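Local coordinates for protein A-adding tRNA nucleotidyltransferase (Aquifex aeolicus, PDB 4WBY) that adds the terminal adenosine to the CC end of tRNA, using ATP and magnesium to complete the CCA terminus, at residues A[316-321]-A[328-333]; A[266-271]-A[297-302]; A[234-239]-A[280-285]. One frame throughout, in Å; residues are numbered along the deposited sequence.

How the contacts relate
This chain is the C-terminal piece of a longer protein and holds the polymerase head domain. From its N terminus it first builds a mixed sheet, and all three contacts come after it, where the chain is almost wholly helical. Contact 3 opens first and joins the loop before helix 243-262 to the start of helix 284-293. Contact 2 opens before contact 3 has closed and joins the loop before helix 271-278 to helix 298-309, so the two cross, and helix 271-278 lies within both loops. Contact 1 begins only after both have closed, pairing helices 311-320 and 324-331 across a short link. Its centre is about 21 Å from that of contact 2.

Contact 1: residues A[316-321]-A[328-333]; sequences EELKKA and YRLLKP
Leu330 reaches from helix 324-331 into the groove formed by Glu317, Leu318 and Ala321, and its side chain can be followed atom by atom. CB of Leu330 already lies 4.1 Å from Leu318 CD1. With CG anti to the carbonyl carbon (chi1 -71°), the branch is carried onward to helix 311-320, where the two methyls part company. Leu330 CD1 packs 3.9 Å from Leu318 CD1 and ends 4.4 Å from Ala321 CB. The same CD1 also lies 3.9 Å from the backbone carbonyl Glu317 O. Leu330 CD2 instead turns to the Glu317 carboxylate, 3.9 Å from Glu317 OE2, a contact in which the carboxylate flanks the leucine without bonding to it. Leu318 and Leu330 slide past one another in opposite directions, whereas Leu331 crosses Leu318 at about a right angle, bringing Leu331 CD2 to 4.0 Å from Leu318 CD2. No hydrogen bond spans the two segments, so the pairing rests on methyl packing. It joins consecutive helices that run in roughly opposite directions, as in an alpha-helical hairpin. Helix 349-359 packs against both helices through Ile352, which touches Leu318 and Leu331, while Tyr328 packs against helix 380-394.

Contact 2: residues A[266-271]-A[297-302]; sequences ERIDYG and PSWVRE. With SO4 (sulfate ion), chain E.
An inverse gamma turn centred on Asp269, in the loop before helix 271-278, meets Trp299 in the first turn of helix 298-309. The indole offers its six-membered end to this turn: Asp269 O lies in the ring plane at the edge, 3.6 Å from Trp299 CH2. Approaching the same end obliquely, Ile268 CD1 lies 4.0 Å from Trp299 CH2. The tryptophan reaches the loop with CG between its backbone N and carbonyl carbon (chi1 67°), a setting that also lays one ring face over Val300 CG2. His335 stacks on the indole as well. At the five-membered side a water accepts from Trp299 NE1 at 3.0 Å and donates to Asp269 OD2 at 2.6 Å, joining the carboxylate to the indole N-H, which do not bond directly. A leucine in place of Trp299 would probably leave this water without its N-H donor and open a gap beside Ile268 and the turn carbonyl. Farther round the helix, Arg301 grips a sulfate, probably from the crystallisation liquor, edge-on: NH1 donates to O1 and NH2 to O2, each at 2.9 Å, with N-H...O angles of 159° and 166°. Arg301 NE donates to Ala296 O, which helps fix the guanidinium. At this surface contact the joint is therefore part apolar and part hydrated, and the aspartate's charge would be expected to polarise the indole N-H through the shared water.

Contact 3: residues A[234-239]-A[280-285]; sequences EIIEGF and SNLDYE
Phe239 meets Leu282 through its CB, 4.5 Å from Leu282 CD2, while its ring turns elsewhere, to an edge-to-face pairing with Trp241. The flat groups that Leu282 does meet are the peptides of the turn before Phe239. Its CD2 sits beside their polar atoms, 3.6 Å from Gly238 O, 3.7 Å from Glu237 O and 3.9 Å from Phe239 N, so one methyl rests against successive backbone units. The other branch is apolar in its company: Leu282 CD1 packs 3.8 Å from Ile236 CG2, the two side chains crossing at about a right angle. CG of Leu282 is anti to the carbonyl carbon (chi1 -66°), so that one methyl faces the turn's backbone and the other the Ile236 side chain. That isoleucine side chain lies about 9 Å from the side chain of Leu168 in the ATP site. No hydrogen bond links the segments. The turn holds its own shape through Phe239 N donating to Ile236 O at 3.0 Å, and Gly238 leaves bare backbone for the methyl to approach. Lys308 of helix 298-309 hydrogen-bonds to the carbonyls of Ser280 and Leu282. With Glu237 at the second position and Gly238 at the third (phi 80°, psi 4°), Ile236 to Phe239 form a type II beta turn, against which Leu282 packs just ahead of helix 284-293.

Contact 1: residues A[316-321]-A[328-333]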
loop_
_atom_site.group_PDB
_atom_site.type_symbol
_atom_site.label_atom_id
_atom_site.label_comp_id
_atom_site.label_asym_id
_atom_site.label_seq_id
_atom_site.Cartn_x
_atom_site.Cartn_y
_atom_site.Cartn_z
ATOM N N GLU A 316 -23.389 -19.931 12.919
ATOM C CA GLU A 316 -24.457 -20.869 13.222
ATOM C C GLU A 316 -25.750 -20.147 13.621
ATOM O O GLU A 316 -26.828 -20.530 13.178
ATOM C CB GLU A 316 -24.013 -21.830 14.324
ATOM C CG GLU A 316 -25.018 -22.929 14.627
ATOM C CD GLU A 316 -25.274 -23.846 13.442
ATOM O OE1 GLU A 316 -24.378 -23.988 12.581
ATOM O OE2 GLU A 316 -26.379 -24.425 13.374
ATOM N N GLU A 317 -25.643 -19.100 14.437
ATOM C CA GLU A 317 -26.825 -18.357 14.869
ATOM C C GLU A 317 -27.490 -17.670 13.690
ATOM O O GLU A 317 -28.713 -17.620 13.603
ATOM C CB GLU A 317 -26.471 -17.318 15.933
ATOM C CG GLU A 317 -26.261 -17.883 17.322
ATOM C CD GLU A 317 -26.478 -16.840 18.402
ATOM O OE1 GLU A 317 -25.486 -16.418 19.030
ATOM O OE2 GLU A 317 -27.644 -16.441 18.621
ATOM N N LEU A 318 -26.675 -17.151 12.778
ATOM C CA LEU A 318 -27.198 -16.452 11.612
ATOM C C LEU A 318 -27.892 -17.440 10.680
ATOM O O LEU A 318 -28.931 -17.128 10.093
ATOM C CB LEU A 318 -26.075 -15.715 10.880
ATOM C CG LEU A 318 -26.451 -14.453 10.107
ATOM C CD1 LEU A 318 -27.059 -13.411 11.032
ATOM C CD2 LEU A 318 -25.223 -13.896 9.412
ATOM N N LYS A 319 -27.318 -18.636 10.556
ATOM C CA LYS A 319 -27.945 -19.708 9.785
ATOM C C LYS A 319 -29.340 -20.026 10.315
ATOM O O LYS A 319 -30.298 -20.138 9.547
ATOM C CB LYS A 319 -27.084 -20.975 9.815
ATOM C CG LYS A 319 -25.847 -20.933 8.935
ATOM C CD LYS A 319 -25.004 -22.191 9.126
ATOM C CE LYS A 319 -23.802 -22.211 8.196
ATOM N NZ LYS A 319 -22.928 -21.021 8.389
ATOM N N LYS A 320 -29.444 -20.163 11.634
ATOM C CA LYS A 320 -30.689 -20.574 12.275
ATOM C C LYS A 320 -31.722 -19.454 12.349
ATOM O O LYS A 320 -32.907 -19.716 12.563
ATOM C CB LYS A 320 -30.405 -21.107 13.682
ATOM C CG LYS A 320 -29.695 -22.452 13.702
ATOM C CD LYS A 320 -30.527 -23.522 13.005
ATOM C CE LYS A 320 -29.796 -24.858 12.957
ATOM N NZ LYS A 320 -29.544 -25.417 14.315
ATOM N N ALA A 321 -31.272 -18.212 12.181
ATOM C CA ALA A 321 -32.167 -17.058 12.229
ATOM C C ALA A 321 -33.241 -17.159 11.152
ATOM O O ALA A 321 -32.936 -17.276 9.965
ATOM C CB ALA A 321 -31.381 -15.764 12.078
ATOM N N TYR A 328 -31.042 -8.842 11.837
ATOM C CA TYR A 328 -30.709 -7.454 12.140
ATOM C C TYR A 328 -30.070 -7.317 13.518
ATOM O O TYR A 328 -29.063 -6.625 13.671
ATOM C CB TYR A 328 -31.963 -6.577 12.039
ATOM C CG TYR A 328 -31.855 -5.221 12.707
ATOM C CD1 TYR A 328 -31.261 -4.145 12.057
ATOM C CD2 TYR A 328 -32.369 -5.012 13.981
ATOM C CE1 TYR A 328 -31.172 -2.904 12.663
ATOM C CE2 TYR A 328 -32.282 -3.773 14.595
ATOM C CZ TYR A 328 -31.683 -2.725 13.932
ATOM O OH TYR A 328 -31.601 -1.492 14.544
ATOM N N ARG A 329 -30.651 -7.982 14.514
ATOM C CA ARG A 329 -30.145 -7.911 15.883
ATOM C C ARG A 329 -28.739 -8.495 15.997
ATOM O O ARG A 329 -27.891 -7.970 16.723
ATOM C CB ARG A 329 -31.096 -8.637 16.840
ATOM C CG ARG A 329 -30.691 -8.561 18.303
ATOM C CD ARG A 329 -31.544 -9.491 19.154
ATOM N NE ARG A 329 -31.614 -10.827 18.569
ATOM C CZ ARG A 329 -30.687 -11.766 18.728
ATOM N NH1 ARG A 329 -29.610 -11.520 19.461
ATOM N NH2 ARG A 329 -30.835 -12.952 18.151
ATOM N N LEU A 330 -28.490 -9.581 15.274
ATOM C CA LEU A 330 -27.180 -10.230 15.293
ATOM C C LEU A 330 -26.103 -9.415 14.574
ATOM O O LEU A 330 -24.935 -9.433 14.973
ATOM C CB LEU A 330 -27.275 -11.625 14.667
ATOM C CG LEU A 330 -28.018 -12.672 15.498
ATOM C CD1 LEU A 330 -28.337 -13.901 14.657
ATOM C CD2 LEU A 330 -27.201 -13.057 16.722
ATOM N N LEU A 331 -26.495 -8.702 13.523
ATOM C CA LEU A 331 -25.528 -7.984 12.686
ATOM C C LEU A 331 -25.294 -6.541 13.106
ATOM O O LEU A 331 -24.237 -5.976 12.818
ATOM C CB LEU A 331 -25.969 -8.010 11.223
ATOM C CG LEU A 331 -26.042 -9.405 10.593
ATOM C CD1 LEU A 331 -26.498 -9.317 9.148
ATOM C CD2 LEU A 331 -24.695 -10.117 10.694
ATOM N N LYS A 332 -26.268 -5.954 13.796
ATOM C CA LYS A 332 -26.221 -4.529 14.151
ATOM C C LYS A 332 -24.919 -4.057 14.835
ATOM O O LYS A 332 -24.428 -2.972 14.523
ATOM C CB LYS A 332 -27.420 -4.177 15.042
ATOM C CG LYS A 332 -27.549 -2.691 15.336
ATOM C CD LYS A 332 -28.844 -2.376 16.072
ATOM C CE LYS A 332 -28.985 -0.882 16.307
ATOM N NZ LYS A 332 -30.297 -0.539 16.922
ATOM N N PRO A 333 -24.353 -4.850 15.768
ATOM C CA PRO A 333 -23.166 -4.279 16.422
ATOM C C PRO A 333 -21.850 -4.488 15.678
ATOM O O PRO A 333 -20.809 -4.046 16.168
ATOM C CB PRO A 333 -23.125 -5.012 17.766
ATOM C CG PRO A 333 -23.757 -6.327 17.489
ATOM C CD PRO A 333 -24.820 -6.077 16.446
#

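Contact 2: residues A[266-271]-A[297-302]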
loop_
_atom_site.group_PDB
_atom_site.type_symbol
_atom_site.label_atom_id
_atom_site.label_comp_id
_atom_site.label_asym_id
_atom_site.label_seq_id
_atom_site.Cartn_x
_atom_site.Cartn_y
_atom_site.Cartn_z
ATOM N N GLU A 266 -18.712 4.248 2.538
ATOM C CA GLU A 266 -18.464 3.389 3.691
ATOM C C GLU A 266 -17.270 2.480 3.482
ATOM O O GLU A 266 -17.130 1.458 4.155
ATOM C CB GLU A 266 -19.691 2.539 3.992
ATOM C CG GLU A 266 -20.953 3.329 4.255
ATOM C CD GLU A 266 -22.120 2.415 4.547
ATOM O OE1 GLU A 266 -22.020 1.615 5.502
ATOM O OE2 GLU A 266 -23.124 2.478 3.809
ATOM N N ARG A 267 -16.409 2.851 2.546
ATOM C CA ARG A 267 -15.220 2.058 2.264
ATOM C C ARG A 267 -14.304 1.963 3.479
ATOM O O ARG A 267 -14.200 2.901 4.273
ATOM C CB ARG A 267 -14.465 2.652 1.076
ATOM C CG ARG A 267 -15.214 2.501 -0.229
ATOM C CD ARG A 267 -14.561 3.289 -1.351
ATOM N NE ARG A 267 -15.335 3.195 -2.585
ATOM C CZ ARG A 267 -15.197 4.020 -3.617
ATOM N NH1 ARG A 267 -14.313 5.007 -3.564
ATOM N NH2 ARG A 267 -15.945 3.859 -4.700
ATOM N N ILE A 268 -13.671 0.807 3.635
ATOM C CA ILE A 268 -12.659 0.627 4.659
ATOM C C ILE A 268 -11.363 0.226 3.968
ATOM O O ILE A 268 -11.344 0.023 2.752
ATOM C CB ILE A 268 -13.077 -0.438 5.716
ATOM C CG1 ILE A 268 -13.349 -1.794 5.061
ATOM C CG2 ILE A 268 -14.318 0.026 6.475
ATOM C CD1 ILE A 268 -13.690 -2.912 6.077
ATOM N N ASP A 269 -10.283 0.130 4.735
ATOM C CA ASP A 269 -9.007 -0.298 4.178
ATOM C C ASP A 269 -9.032 -1.811 3.983
ATOM O O ASP A 269 -8.594 -2.575 4.843
ATOM C CB ASP A 269 -7.855 0.153 5.080
ATOM C CG ASP A 269 -7.721 1.671 5.125
ATOM O OD1 ASP A 269 -8.147 2.331 4.150
ATOM O OD2 ASP A 269 -7.199 2.203 6.129
ATOM N N TYR A 270 -9.556 -2.228 2.831
ATOM C CA TYR A 270 -9.864 -3.635 2.576
ATOM C C TYR A 270 -8.662 -4.564 2.577
ATOM O O TYR A 270 -8.818 -5.767 2.759
ATOM C CB TYR A 270 -10.575 -3.794 1.233
ATOM C CG TYR A 270 -11.857 -3.011 1.074
ATOM C CD1 TYR A 270 -13.026 -3.405 1.727
ATOM C CD2 TYR A 270 -11.922 -1.923 0.215
ATOM C CE1 TYR A 270 -14.207 -2.703 1.563
ATOM C CE2 TYR A 270 -13.100 -1.217 0.039
ATOM C CZ TYR A 270 -14.238 -1.614 0.708
ATOM O OH TYR A 270 -15.402 -0.914 0.530
ATOM N N GLY A 271 -7.474 -4.024 2.336
ATOM C CA GLY A 271 -6.275 -4.845 2.322
ATOM C C GLY A 271 -6.108 -5.677 3.582
ATOM O O GLY A 271 -5.633 -6.818 3.524
ATOM N N PRO A 297 -4.819 -1.508 12.665
ATOM C CA PRO A 297 -5.879 -0.721 13.308
ATOM C C PRO A 297 -6.685 -1.540 14.305
ATOM O O PRO A 297 -6.782 -2.770 14.180
ATOM C CB PRO A 297 -6.769 -0.299 12.134
ATOM C CG PRO A 297 -5.855 -0.291 10.952
ATOM C CD PRO A 297 -4.851 -1.391 11.194
ATOM N N SER A 298 -7.264 -0.852 15.282
ATOM C CA SER A 298 -8.128 -1.477 16.264
ATOM C C SER A 298 -9.198 -2.345 15.617
ATOM O O SER A 298 -9.427 -3.471 16.055
ATOM C CB SER A 298 -8.783 -0.413 17.135
ATOM O OG SER A 298 -9.880 -0.965 17.836
ATOM N N TRP A 299 -9.852 -1.848 14.570
ATOM C CA TRP A 299 -10.944 -2.623 13.989
ATOM C C TRP A 299 -10.437 -3.937 13.415
ATOM O O TRP A 299 -11.131 -4.942 13.469
ATOM C CB TRP A 299 -11.714 -1.822 12.925
ATOM C CG TRP A 299 -10.973 -1.474 11.639
ATOM C CD1 TRP A 299 -10.363 -0.281 11.346
ATOM C CD2 TRP A 299 -10.838 -2.286 10.461
ATOM N NE1 TRP A 299 -9.844 -0.312 10.074
ATOM C CE2 TRP A 299 -10.116 -1.533 9.512
ATOM C CE3 TRP A 299 -11.239 -3.584 10.125
ATOM C CZ2 TRP A 299 -9.791 -2.035 8.248
ATOM C CZ3 TRP A 299 -10.918 -4.077 8.864
ATOM C CH2 TRP A 299 -10.200 -3.305 7.948
ATOM N N VAL A 300 -9.217 -3.933 12.888
ATOM C CA VAL A 300 -8.624 -5.150 12.345
ATOM C C VAL A 300 -8.323 -6.150 13.460
ATOM O O VAL A 300 -8.623 -7.346 13.347
ATOM C CB VAL A 300 -7.334 -4.843 11.567
ATOM C CG1 VAL A 300 -6.688 -6.131 11.066
ATOM C CG2 VAL A 300 -7.623 -3.886 10.411
ATOM N N ARG A 301 -7.730 -5.658 14.540
ATOM C CA ARG A 301 -7.371 -6.521 15.651
ATOM C C ARG A 301 -8.616 -7.074 16.336
ATOM O O ARG A 301 -8.642 -8.247 16.725
ATOM C CB ARG A 301 -6.482 -5.763 16.638
ATOM C CG ARG A 301 -5.144 -5.383 16.002
ATOM C CD ARG A 301 -4.208 -4.667 16.952
ATOM N NE ARG A 301 -4.589 -3.278 17.153
ATOM C CZ ARG A 301 -5.071 -2.810 18.298
ATOM N NH1 ARG A 301 -5.230 -3.629 19.329
ATOM N NH2 ARG A 301 -5.408 -1.534 18.408
ATOM N N GLU A 302 -9.661 -6.254 16.442
ATOM C CA GLU A 302 -10.912 -6.711 17.029
ATOM C C GLU A 302 -11.615 -7.697 16.094
ATOM O O GLU A 302 -12.178 -8.696 16.544
ATOM C CB GLU A 302 -11.826 -5.527 17.348
ATOM C CG GLU A 302 -11.273 -4.559 18.402
ATOM C CD GLU A 302 -11.250 -5.119 19.818
ATOM O OE1 GLU A 302 -11.820 -6.207 20.062
ATOM O OE2 GLU A 302 -10.666 -4.452 20.698
HETATM S S SO4 E . -6.540 -1.194 22.018
HETATM O O1 SO4 E . -5.637 -2.333 21.881
HETATM O O2 SO4 E . -6.861 -0.623 20.711
HETATM O O3 SO4 E . -7.766 -1.614 22.700
HETATM O O4 SO4 E . -5.917 -0.164 22.853
HETATM O O HOH W 1 -7.903 1.397 8.458
#

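Contact 3: residues A[234-239]-A[280-285]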
loop_
_atom_site.group_PDB
_atom_site.type_symbol
_atom_site.label_atom_id
_atom_site.label_comp_id
_atom_site.label_asym_id
_atom_site.label_seq_id
_atom_site.Cartn_x
_atom_site.Cartn_y
_atom_site.Cartn_z
ATOM N N GLU A 234 8.825 -17.495 4.971
ATOM C CA GLU A 234 10.087 -17.041 5.546
ATOM C C GLU A 234 9.898 -15.984 6.618
ATOM O O GLU A 234 10.848 -15.636 7.323
ATOM C CB GLU A 234 10.994 -16.462 4.455
ATOM C CG GLU A 234 11.323 -17.430 3.344
ATOM C CD GLU A 234 12.075 -18.620 3.856
ATOM O OE1 GLU A 234 13.227 -18.431 4.312
ATOM O OE2 GLU A 234 11.507 -19.736 3.825
ATOM N N ILE A 235 8.685 -15.447 6.711
ATOM C CA ILE A 235 8.431 -14.274 7.542
ATOM C C ILE A 235 7.453 -14.550 8.679
ATOM O O ILE A 235 7.697 -14.179 9.827
ATOM C CB ILE A 235 7.894 -13.113 6.686
ATOM C CG1 ILE A 235 8.894 -12.773 5.579
ATOM C CG2 ILE A 235 7.633 -11.880 7.553
ATOM C CD1 ILE A 235 8.377 -11.749 4.594
ATOM N N ILE A 236 6.340 -15.196 8.363
ATOM C CA ILE A 236 5.322 -15.453 9.373
ATOM C C ILE A 236 5.478 -16.869 9.905
ATOM O O ILE A 236 5.215 -17.837 9.196
ATOM C CB ILE A 236 3.901 -15.238 8.810
ATOM C CG1 ILE A 236 3.780 -13.829 8.221
ATOM C CG2 ILE A 236 2.843 -15.470 9.894
ATOM C CD1 ILE A 236 2.473 -13.572 7.501
ATOM N N GLU A 237 5.930 -16.977 11.153
ATOM C CA GLU A 237 6.146 -18.274 11.777
ATOM C C GLU A 237 4.871 -19.111 11.744
ATOM O O GLU A 237 3.811 -18.660 12.176
ATOM C CB GLU A 237 6.625 -18.099 13.219
ATOM C CG GLU A 237 7.931 -18.808 13.519
ATOM C CD GLU A 237 7.863 -20.292 13.230
ATOM O OE1 GLU A 237 8.747 -20.800 12.505
ATOM O OE2 GLU A 237 6.926 -20.952 13.730
ATOM N N GLY A 238 4.979 -20.321 11.204
ATOM C CA GLY A 238 3.854 -21.235 11.146
ATOM C C GLY A 238 2.855 -20.997 10.027
ATOM O O GLY A 238 1.829 -21.679 9.960
ATOM N N PHE A 239 3.134 -20.038 9.147
ATOM C CA PHE A 239 2.233 -19.786 8.033
ATOM C C PHE A 239 2.419 -20.802 6.916
ATOM O O PHE A 239 3.543 -21.113 6.539
ATOM C CB PHE A 239 2.429 -18.381 7.452
ATOM C CG PHE A 239 1.707 -18.180 6.149
ATOM C CD1 PHE A 239 0.354 -17.877 6.126
ATOM C CD2 PHE A 239 2.368 -18.355 4.947
ATOM C CE1 PHE A 239 -0.312 -17.727 4.926
ATOM C CE2 PHE A 239 1.707 -18.205 3.748
ATOM C CZ PHE A 239 0.373 -17.894 3.732
ATOM N N SER A 280 -5.609 -16.768 8.860
ATOM C CA SER A 280 -6.760 -17.340 9.547
ATOM C C SER A 280 -6.519 -18.757 10.061
ATOM O O SER A 280 -7.319 -19.256 10.838
ATOM C CB SER A 280 -7.983 -17.318 8.629
ATOM O OG SER A 280 -7.804 -18.163 7.505
ATOM N N ASN A 281 -5.431 -19.405 9.658
ATOM C CA ASN A 281 -5.155 -20.742 10.183
ATOM C C ASN A 281 -4.062 -20.757 11.249
ATOM O O ASN A 281 -3.766 -21.802 11.827
ATOM C CB ASN A 281 -4.791 -21.698 9.050
ATOM C CG ASN A 281 -5.994 -22.099 8.229
ATOM O OD1 ASN A 281 -7.101 -22.225 8.755
ATOM N ND2 ASN A 281 -5.789 -22.300 6.935
ATOM N N LEU A 282 -3.461 -19.600 11.503
ATOM C CA LEU A 282 -2.535 -19.453 12.620
ATOM C C LEU A 282 -3.266 -19.596 13.948
ATOM O O LEU A 282 -4.450 -19.271 14.045
ATOM C CB LEU A 282 -1.848 -18.088 12.592
ATOM C CG LEU A 282 -0.879 -17.703 11.482
ATOM C CD1 LEU A 282 -0.311 -16.334 11.803
ATOM C CD2 LEU A 282 0.230 -18.729 11.340
ATOM N N ASP A 283 -2.546 -20.049 14.969
ATOM C CA ASP A 283 -3.038 -20.000 16.342
ATOM C C ASP A 283 -3.320 -18.550 16.703
ATOM O O ASP A 283 -2.650 -17.642 16.207
ATOM C CB ASP A 283 -2.027 -20.598 17.317
ATOM C CG ASP A 283 -1.824 -22.085 17.108
ATOM O OD1 ASP A 283 -2.822 -22.793 16.853
ATOM O OD2 ASP A 283 -0.668 -22.547 17.196
ATOM N N TYR A 284 -4.306 -18.333 17.561
ATOM C CA TYR A 284 -4.750 -16.982 17.884
ATOM C C TYR A 284 -3.625 -16.093 18.419
ATOM O O TYR A 284 -3.496 -14.942 18.006
ATOM C CB TYR A 284 -5.897 -17.038 18.893
ATOM C CG TYR A 284 -6.203 -15.714 19.548
ATOM C CD1 TYR A 284 -6.725 -14.654 18.814
ATOM C CD2 TYR A 284 -5.972 -15.524 20.904
ATOM C CE1 TYR A 284 -7.007 -13.441 19.420
ATOM C CE2 TYR A 284 -6.246 -14.320 21.515
ATOM C CZ TYR A 284 -6.764 -13.282 20.773
ATOM O OH TYR A 284 -7.036 -12.086 21.396
ATOM N N GLU A 285 -2.810 -16.626 19.324
ATOM C CA GLU A 285 -1.723 -15.851 19.920
ATOM C C GLU A 285 -0.731 -15.331 18.888
ATOM O O GLU A 285 -0.322 -14.173 18.951
ATOM C CB GLU A 285 -0.968 -16.680 20.958
ATOM C CG GLU A 285 -1.659 -16.777 22.298
ATOM C CD GLU A 285 -2.863 -17.689 22.261
ATOM O OE1 GLU A 285 -2.985 -18.470 21.290
ATOM O OE2 GLU A 285 -3.686 -17.624 23.199
#